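Local coordinates for protein acetylxylan esterase / glucomannan deacetylase (Cellvibrio japonicus, PDB 2W9X) that removes acetyl groups from plant cell-wall glucomannan and xylan, with a large preference for glucomannan, as a secreted esterase of carbohydrate esterase family 2, at residues E39-A42 with N43-V46; F70-Q74 with N75-L79; Y273-F276 with V277-H281; D341-L344 with L345-L348. One frame throughout, in Å; residues are numbered along the deposited sequence.

Contact 1. Residues E39-A42 with N43-V46; sequences ESPA and NQPV
The flat carboxamide of Q44 meets the ring of P41, the two side chains crossing at about a right angle. P41 CG lies off one face of the amide rather than in its plane and is nearest the oxygen, 3.3 Å from Q44 OE1. Q44 CG stands beside its own backbone N (chi1 -64°) and the chain then runs on extended, which brings the amide back past the proline. At the far end of the loop the methyl V46 CG1 rests 3.6 Å from the carbonyl oxygen E39 O. Between these contacts P41 to Q44 form a type II beta turn, closed by a weak hydrogen bond from Q44 N to P41 O of 3.5 Å. N43 takes the third position with positive phi (63°), a conformation asparagine tolerates better than most residues with a side chain; A42, small and exposed, fits the second. At the first position the lack of an N-H costs proline nothing, because the turn uses its carbonyl, and its ring gives Q44 a surface to lie against. The chain thus reverses between strands 37-39 and 47-50, antiparallel neighbours of the five-stranded sheet: E39 already pairs through its backbone with S47, while P45 packs on L125 and Y128 of strand 122-128.

Contact 2. Residues F70-Q74 with N75-L79; sequences FDDDQ and NIFRL
An Asx turn at D72 starts the bend that carries the chain from strand 67-72 in one antiparallel sheet to strand 76-81 in the other, a beta-arch connection of the N-terminal domain. D72 OD1 accepts two backbone N-H groups: Q74 N, at 2.8 Å and nearly along the C-O axis, and N75 N, at 3.0 Å from the syn side but well out of the carboxylate plane. This grip depends on the first torsion of D72, whose CG lies opposite the backbone N (chi1 -167°) and swings the carboxylate forward over the turn. The other oxygen, D72 OD2, sits in line with the edge of the F77 ring, 3.0 Å from F77 CZ, with ring and carboxylate planes almost perpendicular; it also bonds to the hydroxyl of Y50. Over one face of the same ring comes F70 CE1, 3.8 Å from F77 CE2 and off-centre, the two ring planes being inclined at 46°. Both phenylalanines also touch L111, so they fill space between the sheets, where apolar rings belong. On the outer side Q74 NE2 reaches D73 OD1 at 3.1 Å, while Q74 OE1 bonds to T120. Short, acidic D72 suits gathering N-H donors in a tight bend. Although buried, its carboxylate has a polar partner for each oxygen, and the slightly positive rim of F77 probably adds to its stabilisation as an anion.

Contact 3. Residues Y273-F276 with V277-H281; sequences YVKF and VKQLH
Backbone hydrogen bonds set the spacing that lets F276 and L280, one helical turn apart, meet. L280 N donates to F276 O at 3.0 Å, and V277, K278 and Q279 bond in the same i to i+4 way to Y273, V274 and K275. Aromatic contacts come next. L280 CD1 lies over one face of the F276 ring, 4.0 Å from its centroid and 23° off the normal, a CH-pi contact displaced toward the rim. F276 CG is opposite the backbone N (chi1 -176°), a torsion that turns the ring along the helix toward L280. At the ring's edge, near its plane, Q279 OE1 stands 4.0 Å from F276 CD1, the amide steeply inclined to the ring. Apolar packing follows: V277 CG2 is 3.9 Å from Y273 CE2, approaching that ring obliquely. The last group, also aliphatic, lies at the border with solvent, where the stem of exposed K278 runs alongside buried V274 and K278 CE comes unusually close to V274 CG1, at 3.4 Å. Lysine suits this border because its methylenes can pack while its ammonium reaches outward. Y273, F276, V277 and L280 all touch I242 of strand 239-243. Such a split between apolar and polar faces is typical of the amphipathic helix in a beta-alpha-beta crossover, here in the alpha/beta fold of the SGNH hydrolases.

Contact 4. Residues D341-L344 with L345-L348; sequences DDQL and LANL
L345 folds back onto the turn that precedes it, its CG 3.3 Å from D341 O, while L345 N donates to that same carbonyl oxygen at 2.8 Å. Beside it the methyl A346 CB lies 3.4 Å from D342 O, which accepts from A346 N. This is the close-packed side of helix 339-354: L345 touches F180, L328 and F325, and the small A346 lets the helix approach T184 of helix 180-187. The other side is more open to solvent: Q343 and L344 are exposed and N347 partly so. Within the turn N347, with CG beside its own backbone N (chi1 -61°), makes a close local approach, CG 3.1 Å from Q343 O. The amides of Q343 and N347, inclined by 32° to each other, suit contact with water, though Q343 still reaches L183. Both aspartates are buried and find their polar partners outside the contact: D342 OD2 bonds to N158 ND2, and D341 receives the backbone N-H groups of D329, Y330 and S338. D341 thus ties together both ends of the loop that carries H336, inferred to raise the nucleophilicity of S151, which probably helps to hold that loop in place.

Overall arrangement
Along the chain the four contacts follow one another in series, each closing before the next opens. Contacts 1 and 2 belong to the N-terminal beta domain, their centres 20 Å apart: one closes a hairpin of the five-stranded sheet, the other leads from that sheet to its partner. Contacts 3 and 4 lie on helices 262-283 and 339-354 of the esterase domain, which flank its five-stranded parallel sheet, with centres 26 Å apart. Contact 2 comes within about 10 Å, nearest atoms, of contact 4, whereas contacts 1 and 4 are farthest apart, at 41 Å between centres. Of the four, contact 4 lies nearest the catalytic residues, and contacts 1 and 2 lie away from them and shape the beta domain.

Contact 1. Residues E39-A42 with N43-V46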
loop_
_atom_site.group_PDB
_atom_site.type_symbol
_atom_site.label_atom_id
_atom_site.label_comp_id
_atom_site.label_asym_id
_atom_site.label_seq_id
_atom_site.Cartn_x
_atom_site.Cartn_y
_atom_site.Cartn_z
ATOM N N GLU B 39 35.232 11.601 -12.534
ATOM C CA GLU B 39 36.032 12.198 -13.604
ATOM C C GLU B 39 37.435 11.612 -13.622
ATOM O O GLU B 39 37.969 11.235 -12.580
ATOM C CB GLU B 39 36.070 13.721 -13.470
ATOM C CG GLU B 39 34.727 14.360 -13.763
ATOM C CD GLU B 39 34.729 15.852 -13.560
ATOM O OE1 GLU B 39 34.918 16.300 -12.412
ATOM O OE2 GLU B 39 34.510 16.578 -14.549
ATOM N N SER B 40 38.026 11.528 -14.809
ATOM C CA SER B 40 39.353 10.960 -14.924
ATOM C C SER B 40 40.317 11.909 -15.636
ATOM O O SER B 40 40.814 11.577 -16.709
ATOM C CB SER B 40 39.283 9.603 -15.631
ATOM O OG SER B 40 38.840 9.735 -16.974
ATOM N N PRO B 41 40.603 13.084 -15.028
ATOM C CA PRO B 41 41.453 14.059 -15.714
ATOM C C PRO B 41 42.901 13.550 -15.826
ATOM O O PRO B 41 43.384 12.869 -14.921
ATOM C CB PRO B 41 41.359 15.300 -14.815
ATOM C CG PRO B 41 41.050 14.778 -13.483
ATOM C CD PRO B 41 40.203 13.556 -13.689
ATOM N N ALA B 42 43.557 13.850 -16.945
ATOM C CA ALA B 42 44.903 13.340 -17.222
ATOM C C ALA B 42 45.919 13.727 -16.140
ATOM O O ALA B 42 45.924 14.868 -15.658
ATOM C CB ALA B 42 45.381 13.806 -18.601
ATOM N N ASN B 43 46.752 12.755 -15.754
ATOM C CA ASN B 43 47.869 12.963 -14.808
ATOM C C ASN B 43 47.461 13.395 -13.396
ATOM O O ASN B 43 48.208 14.105 -12.714
ATOM C CB ASN B 43 48.897 13.945 -15.395
ATOM C CG ASN B 43 49.442 13.463 -16.736
ATOM O OD1 ASN B 43 49.592 14.250 -17.693
ATOM N ND2 ASN B 43 49.721 12.156 -16.814
ATOM N N GLN B 44 46.273 12.954 -12.977
ATOM C CA GLN B 44 45.709 13.247 -11.648
ATOM C C GLN B 44 44.917 12.043 -11.150
ATOM O O GLN B 44 44.478 11.221 -11.967
ATOM C CB GLN B 44 44.749 14.435 -11.710
ATOM C CG GLN B 44 45.376 15.762 -12.110
ATOM C CD GLN B 44 44.343 16.869 -12.224
ATOM O OE1 GLN B 44 43.192 16.715 -11.801
ATOM N NE2 GLN B 44 44.751 17.998 -12.795
ATOM N N PRO B 45 44.725 11.928 -9.812
ATOM C CA PRO B 45 43.839 10.894 -9.282
ATOM C C PRO B 45 42.432 10.968 -9.870
ATOM O O PRO B 45 41.966 12.061 -10.250
ATOM C CB PRO B 45 43.795 11.203 -7.780
ATOM C CG PRO B 45 44.335 12.590 -7.639
ATOM C CD PRO B 45 45.342 12.710 -8.723
ATOM N N VAL B 46 41.772 9.804 -9.954
ATOM C CA VAL B 46 40.342 9.754 -10.259
ATOM C C VAL B 46 39.643 10.589 -9.189
ATOM O O VAL B 46 39.999 10.516 -8.005
ATOM C CB VAL B 46 39.794 8.298 -10.274
ATOM C CG1 VAL B 46 38.277 8.272 -10.491
ATOM C CG2 VAL B 46 40.477 7.492 -11.341
#

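Contact 2. Residues F70-Q74 with N75-L79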
loop_
_atom_site.group_PDB
_atom_site.type_symbol
_atom_site.label_atom_id
_atom_site.label_comp_id
_atom_site.label_asym_id
_atom_site.label_seq_id
_atom_site.Cartn_x
_atom_site.Cartn_y
_atom_site.Cartn_z
ATOM N N PHE B 70 41.497 13.639 0.144
ATOM C CA PHE B 70 40.300 14.480 0.156
ATOM C C PHE B 70 40.500 15.757 -0.650
ATOM O O PHE B 70 41.611 16.269 -0.739
ATOM C CB PHE B 70 39.980 14.916 1.587
ATOM C CG PHE B 70 39.289 13.880 2.421
ATOM C CD1 PHE B 70 37.934 13.595 2.229
ATOM C CD2 PHE B 70 39.972 13.242 3.456
ATOM C CE1 PHE B 70 37.290 12.657 3.030
ATOM C CE2 PHE B 70 39.335 12.302 4.265
ATOM C CZ PHE B 70 37.996 12.010 4.055
ATOM N N ASP B 71 39.414 16.264 -1.226
ATOM C CA ASP B 71 39.304 17.673 -1.607
ATOM C C ASP B 71 37.897 18.122 -1.230
ATOM O O ASP B 71 37.010 18.257 -2.088
ATOM C CB ASP B 71 39.591 17.906 -3.095
ATOM C CG ASP B 71 39.769 19.394 -3.437
ATOM O OD1 ASP B 71 40.013 20.210 -2.524
ATOM O OD2 ASP B 71 39.669 19.758 -4.626
ATOM N N ASP B 72 37.692 18.310 0.074
ATOM C CA ASP B 72 36.369 18.580 0.613
ATOM C C ASP B 72 36.435 19.372 1.931
ATOM O O ASP B 72 36.729 18.810 2.996
ATOM C CB ASP B 72 35.624 17.251 0.812
ATOM C CG ASP B 72 34.134 17.434 1.080
ATOM O OD1 ASP B 72 33.717 18.500 1.580
ATOM O OD2 ASP B 72 33.375 16.490 0.778
ATOM N N ASP B 73 36.169 20.676 1.845
ATOM C CA ASP B 73 36.036 21.518 3.037
ATOM C C ASP B 73 34.566 21.861 3.321
ATOM O O ASP B 73 34.268 22.838 4.009
ATOM C CB ASP B 73 36.881 22.800 2.901
ATOM C CG ASP B 73 36.324 23.774 1.860
ATOM O OD1 ASP B 73 35.455 23.379 1.050
ATOM O OD2 ASP B 73 36.768 24.945 1.850
ATOM N N GLN B 74 33.656 21.052 2.784
ATOM C CA GLN B 74 32.224 21.327 2.873
ATOM C C GLN B 74 31.495 20.368 3.804
ATOM O O GLN B 74 30.491 20.729 4.386
ATOM C CB GLN B 74 31.583 21.258 1.479
ATOM C CG GLN B 74 32.034 22.360 0.516
ATOM C CD GLN B 74 31.630 23.730 1.002
ATOM O OE1 GLN B 74 30.459 23.990 1.252
ATOM N NE2 GLN B 74 32.602 24.616 1.144
ATOM N N ASN B 75 32.007 19.147 3.927
ATOM C CA ASN B 75 31.322 18.084 4.660
ATOM C C ASN B 75 32.001 17.619 5.939
ATOM O O ASN B 75 33.213 17.732 6.093
ATOM C CB ASN B 75 31.139 16.871 3.746
ATOM C CG ASN B 75 30.191 17.142 2.618
ATOM O OD1 ASN B 75 30.600 17.241 1.447
ATOM N ND2 ASN B 75 28.917 17.293 2.950
ATOM N N ILE B 76 31.191 17.090 6.853
ATOM C CA ILE B 76 31.684 16.228 7.918
ATOM C C ILE B 76 31.461 14.796 7.427
ATOM O O ILE B 76 30.441 14.505 6.787
ATOM C CB ILE B 76 30.949 16.455 9.275
ATOM C CG1 ILE B 76 30.884 17.946 9.635
ATOM C CG2 ILE B 76 31.621 15.651 10.399
ATOM C CD1 ILE B 76 30.039 18.270 10.904
ATOM N N PHE B 77 32.425 13.921 7.718
ATOM C CA PHE B 77 32.366 12.516 7.340
ATOM C C PHE B 77 32.546 11.676 8.577
ATOM O O PHE B 77 33.126 12.126 9.560
ATOM C CB PHE B 77 33.537 12.137 6.405
ATOM C CG PHE B 77 33.527 12.830 5.079
ATOM C CD1 PHE B 77 32.923 12.231 3.974
ATOM C CD2 PHE B 77 34.148 14.065 4.923
ATOM C CE1 PHE B 77 32.920 12.865 2.729
ATOM C CE2 PHE B 77 34.159 14.702 3.686
ATOM C CZ PHE B 77 33.546 14.102 2.588
ATOM N N ARG B 78 32.084 10.434 8.513
ATOM C CA ARG B 78 32.622 9.426 9.407
ATOM C C ARG B 78 33.320 8.303 8.635
ATOM O O ARG B 78 32.953 7.977 7.489
ATOM C CB ARG B 78 31.580 8.921 10.421
ATOM C CG ARG B 78 30.477 8.071 9.847
ATOM C CD ARG B 78 29.352 7.847 10.853
ATOM N NE ARG B 78 28.405 6.876 10.297
ATOM C CZ ARG B 78 27.307 6.442 10.899
ATOM N NH1 ARG B 78 26.550 5.545 10.284
ATOM N NH2 ARG B 78 26.966 6.894 12.100
ATOM N N LEU B 79 34.354 7.752 9.265
ATOM C CA LEU B 79 35.140 6.668 8.694
ATOM C C LEU B 79 34.967 5.411 9.531
ATOM O O LEU B 79 35.202 5.421 10.733
ATOM C CB LEU B 79 36.617 7.070 8.606
ATOM C CG LEU B 79 37.653 6.093 8.041
ATOM C CD1 LEU B 79 37.396 5.839 6.573
ATOM C CD2 LEU B 79 39.051 6.667 8.225
#

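Contact 3. Residues Y273-F276 with V277-H281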
loop_
_atom_site.group_PDB
_atom_site.type_symbol
_atom_site.label_atom_id
_atom_site.label_comp_id
_atom_site.label_asym_id
_atom_site.label_seq_id
_atom_site.Cartn_x
_atom_site.Cartn_y
_atom_site.Cartn_z
ATOM N N TYR B 273 3.005 14.765 -8.856
ATOM C CA TYR B 273 3.433 13.586 -8.108
ATOM C C TYR B 273 3.133 12.333 -8.941
ATOM O O TYR B 273 3.990 11.464 -9.079
ATOM C CB TYR B 273 2.717 13.514 -6.759
ATOM C CG TYR B 273 3.461 12.779 -5.660
ATOM C CD1 TYR B 273 3.232 13.095 -4.319
ATOM C CD2 TYR B 273 4.387 11.762 -5.952
ATOM C CE1 TYR B 273 3.884 12.419 -3.288
ATOM C CE2 TYR B 273 5.062 11.083 -4.927
ATOM C CZ TYR B 273 4.800 11.416 -3.603
ATOM O OH TYR B 273 5.452 10.761 -2.587
ATOM N N VAL B 274 1.922 12.257 -9.503
ATOM C CA VAL B 274 1.553 11.120 -10.362
ATOM C C VAL B 274 2.509 11.050 -11.548
ATOM O O VAL B 274 3.035 9.975 -11.875
ATOM C CB VAL B 274 0.062 11.175 -10.830
ATOM C CG1 VAL B 274 -0.240 10.114 -11.904
ATOM C CG2 VAL B 274 -0.881 10.993 -9.627
ATOM N N LYS B 275 2.758 12.205 -12.168
ATOM C CA LYS B 275 3.646 12.290 -13.340
ATOM C C LYS B 275 5.040 11.758 -12.996
ATOM O O LYS B 275 5.636 10.983 -13.763
ATOM C CB LYS B 275 3.744 13.743 -13.816
ATOM C CG LYS B 275 4.325 13.948 -15.214
ATOM C CD LYS B 275 4.917 15.346 -15.315
ATOM C CE LYS B 275 5.175 15.761 -16.743
ATOM N NZ LYS B 275 5.790 17.119 -16.746
ATOM N N PHE B 276 5.542 12.171 -11.835
ATOM C CA PHE B 276 6.889 11.791 -11.371
ATOM C C PHE B 276 7.076 10.282 -11.192
ATOM O O PHE B 276 8.042 9.698 -11.684
ATOM C CB PHE B 276 7.205 12.511 -10.053
ATOM C CG PHE B 276 8.613 12.266 -9.540
ATOM C CD1 PHE B 276 9.726 12.450 -10.379
ATOM C CD2 PHE B 276 8.824 11.870 -8.225
ATOM C CE1 PHE B 276 11.025 12.234 -9.902
ATOM C CE2 PHE B 276 10.123 11.652 -7.735
ATOM C CZ PHE B 276 11.218 11.839 -8.574
ATOM N N VAL B 277 6.147 9.665 -10.471
ATOM C CA VAL B 277 6.200 8.235 -10.205
ATOM C C VAL B 277 6.118 7.454 -11.522
ATOM O O VAL B 277 6.873 6.493 -11.718
ATOM C CB VAL B 277 5.092 7.801 -9.215
ATOM C CG1 VAL B 277 4.983 6.269 -9.142
ATOM C CG2 VAL B 277 5.335 8.422 -7.800
ATOM N N LYS B 278 5.215 7.867 -12.418
ATOM C CA LYS B 278 5.151 7.278 -13.773
ATOM C C LYS B 278 6.473 7.364 -14.529
ATOM O O LYS B 278 6.880 6.390 -15.150
ATOM C CB LYS B 278 4.037 7.901 -14.623
ATOM C CG LYS B 278 2.620 7.610 -14.136
ATOM C CD LYS B 278 1.670 8.292 -15.105
ATOM C CE LYS B 278 0.247 8.220 -14.632
ATOM N NZ LYS B 278 -0.651 8.907 -15.612
ATOM N N GLN B 279 7.149 8.507 -14.460
ATOM C CA GLN B 279 8.438 8.661 -15.136
ATOM C C GLN B 279 9.464 7.704 -14.538
ATOM O O GLN B 279 10.186 7.033 -15.269
ATOM C CB GLN B 279 8.962 10.095 -15.038
ATOM C CG GLN B 279 8.037 11.176 -15.601
ATOM C CD GLN B 279 8.567 12.608 -15.377
ATOM O OE1 GLN B 279 9.028 12.955 -14.277
ATOM N NE2 GLN B 279 8.483 13.441 -16.415
ATOM N N LEU B 280 9.539 7.653 -13.207
ATOM C CA LEU B 280 10.444 6.728 -12.513
ATOM C C LEU B 280 10.174 5.278 -12.908
ATOM O O LEU B 280 11.105 4.509 -13.118
ATOM C CB LEU B 280 10.301 6.866 -10.991
ATOM C CG LEU B 280 10.828 8.131 -10.322
ATOM C CD1 LEU B 280 10.480 8.145 -8.822
ATOM C CD2 LEU B 280 12.326 8.234 -10.508
ATOM N N HIS B 281 8.891 4.912 -12.975
ATOM C CA HIS B 281 8.480 3.566 -13.353
ATOM C C HIS B 281 8.866 3.258 -14.802
ATOM O O HIS B 281 9.279 2.138 -15.107
ATOM C CB HIS B 281 6.972 3.392 -13.140
ATOM C CG HIS B 281 6.414 2.130 -13.726
ATOM N ND1 HIS B 281 6.588 0.892 -13.140
ATOM C CD2 HIS B 281 5.668 1.917 -14.838
ATOM C CE1 HIS B 281 5.976 -0.025 -13.868
ATOM N NE2 HIS B 281 5.413 0.569 -14.905
#

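Contact 4. Residues D341-L344 with L345-L348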
loop_
_atom_site.group_PDB
_atom_site.type_symbol
_atom_site.label_atom_id
_atom_site.label_comp_id
_atom_site.label_asym_id
_atom_site.label_seq_id
_atom_site.Cartn_x
_atom_site.Cartn_y
_atom_site.Cartn_z
ATOM N N ASP B 341 13.374 9.581 16.427
ATOM C CA ASP B 341 12.347 9.525 15.386
ATOM C C ASP B 341 12.828 8.766 14.142
ATOM O O ASP B 341 12.093 7.954 13.577
ATOM C CB ASP B 341 11.915 10.936 14.997
ATOM C CG ASP B 341 11.252 11.691 16.131
ATOM O OD1 ASP B 341 10.690 11.063 17.053
ATOM O OD2 ASP B 341 11.275 12.931 16.090
ATOM N N ASP B 342 14.064 9.046 13.727
ATOM C CA ASP B 342 14.688 8.392 12.567
ATOM C C ASP B 342 14.748 6.881 12.722
ATOM O O ASP B 342 14.303 6.154 11.831
ATOM C CB ASP B 342 16.061 9.002 12.273
ATOM C CG ASP B 342 15.953 10.358 11.606
ATOM O OD1 ASP B 342 15.000 10.554 10.813
ATOM O OD2 ASP B 342 16.806 11.234 11.856
ATOM N N GLN B 343 15.257 6.408 13.867
ATOM C CA GLN B 343 15.195 4.973 14.202
ATOM C C GLN B 343 13.766 4.422 14.192
ATOM O O GLN B 343 13.525 3.328 13.704
ATOM C CB GLN B 343 15.877 4.683 15.556
ATOM C CG GLN B 343 16.123 3.190 15.792
ATOM C CD GLN B 343 17.064 2.545 14.763
ATOM O OE1 GLN B 343 16.655 1.673 13.990
ATOM N NE2 GLN B 343 18.320 2.970 14.761
ATOM N N LEU B 344 12.807 5.170 14.742
ATOM C CA LEU B 344 11.411 4.707 14.734
ATOM C C LEU B 344 10.853 4.551 13.313
ATOM O O LEU B 344 10.164 3.561 13.000
ATOM C CB LEU B 344 10.513 5.635 15.571
ATOM C CG LEU B 344 10.942 5.768 17.036
ATOM C CD1 LEU B 344 10.068 6.797 17.775
ATOM C CD2 LEU B 344 10.958 4.379 17.775
ATOM N N LEU B 345 11.146 5.525 12.459
ATOM C CA LEU B 345 10.689 5.477 11.054
ATOM C C LEU B 345 11.375 4.351 10.301
ATOM O O LEU B 345 10.753 3.684 9.491
ATOM C CB LEU B 345 10.945 6.802 10.356
ATOM C CG LEU B 345 10.107 7.959 10.934
ATOM C CD1 LEU B 345 10.649 9.308 10.453
ATOM C CD2 LEU B 345 8.638 7.793 10.561
ATOM N N ALA B 346 12.646 4.115 10.616
ATOM C CA ALA B 346 13.387 2.995 10.030
ATOM C C ALA B 346 12.730 1.674 10.394
ATOM O O ALA B 346 12.491 0.832 9.524
ATOM C CB ALA B 346 14.838 3.030 10.475
ATOM N N ASN B 347 12.399 1.505 11.677
ATOM C CA ASN B 347 11.754 0.272 12.148
ATOM C C ASN B 347 10.435 0.052 11.455
ATOM O O ASN B 347 10.093 -1.077 11.113
ATOM C CB ASN B 347 11.555 0.280 13.679
ATOM C CG ASN B 347 12.858 0.387 14.442
ATOM O OD1 ASN B 347 13.932 0.093 13.910
ATOM N ND2 ASN B 347 12.774 0.823 15.697
ATOM N N LEU B 348 9.695 1.136 11.241
ATOM C CA LEU B 348 8.430 1.088 10.504
ATOM C C LEU B 348 8.629 0.534 9.085
ATOM O O LEU B 348 7.905 -0.361 8.629
ATOM C CB LEU B 348 7.873 2.510 10.405
ATOM C CG LEU B 348 6.413 2.899 10.568
ATOM C CD1 LEU B 348 5.843 2.318 11.864
ATOM C CD2 LEU B 348 6.352 4.415 10.595
#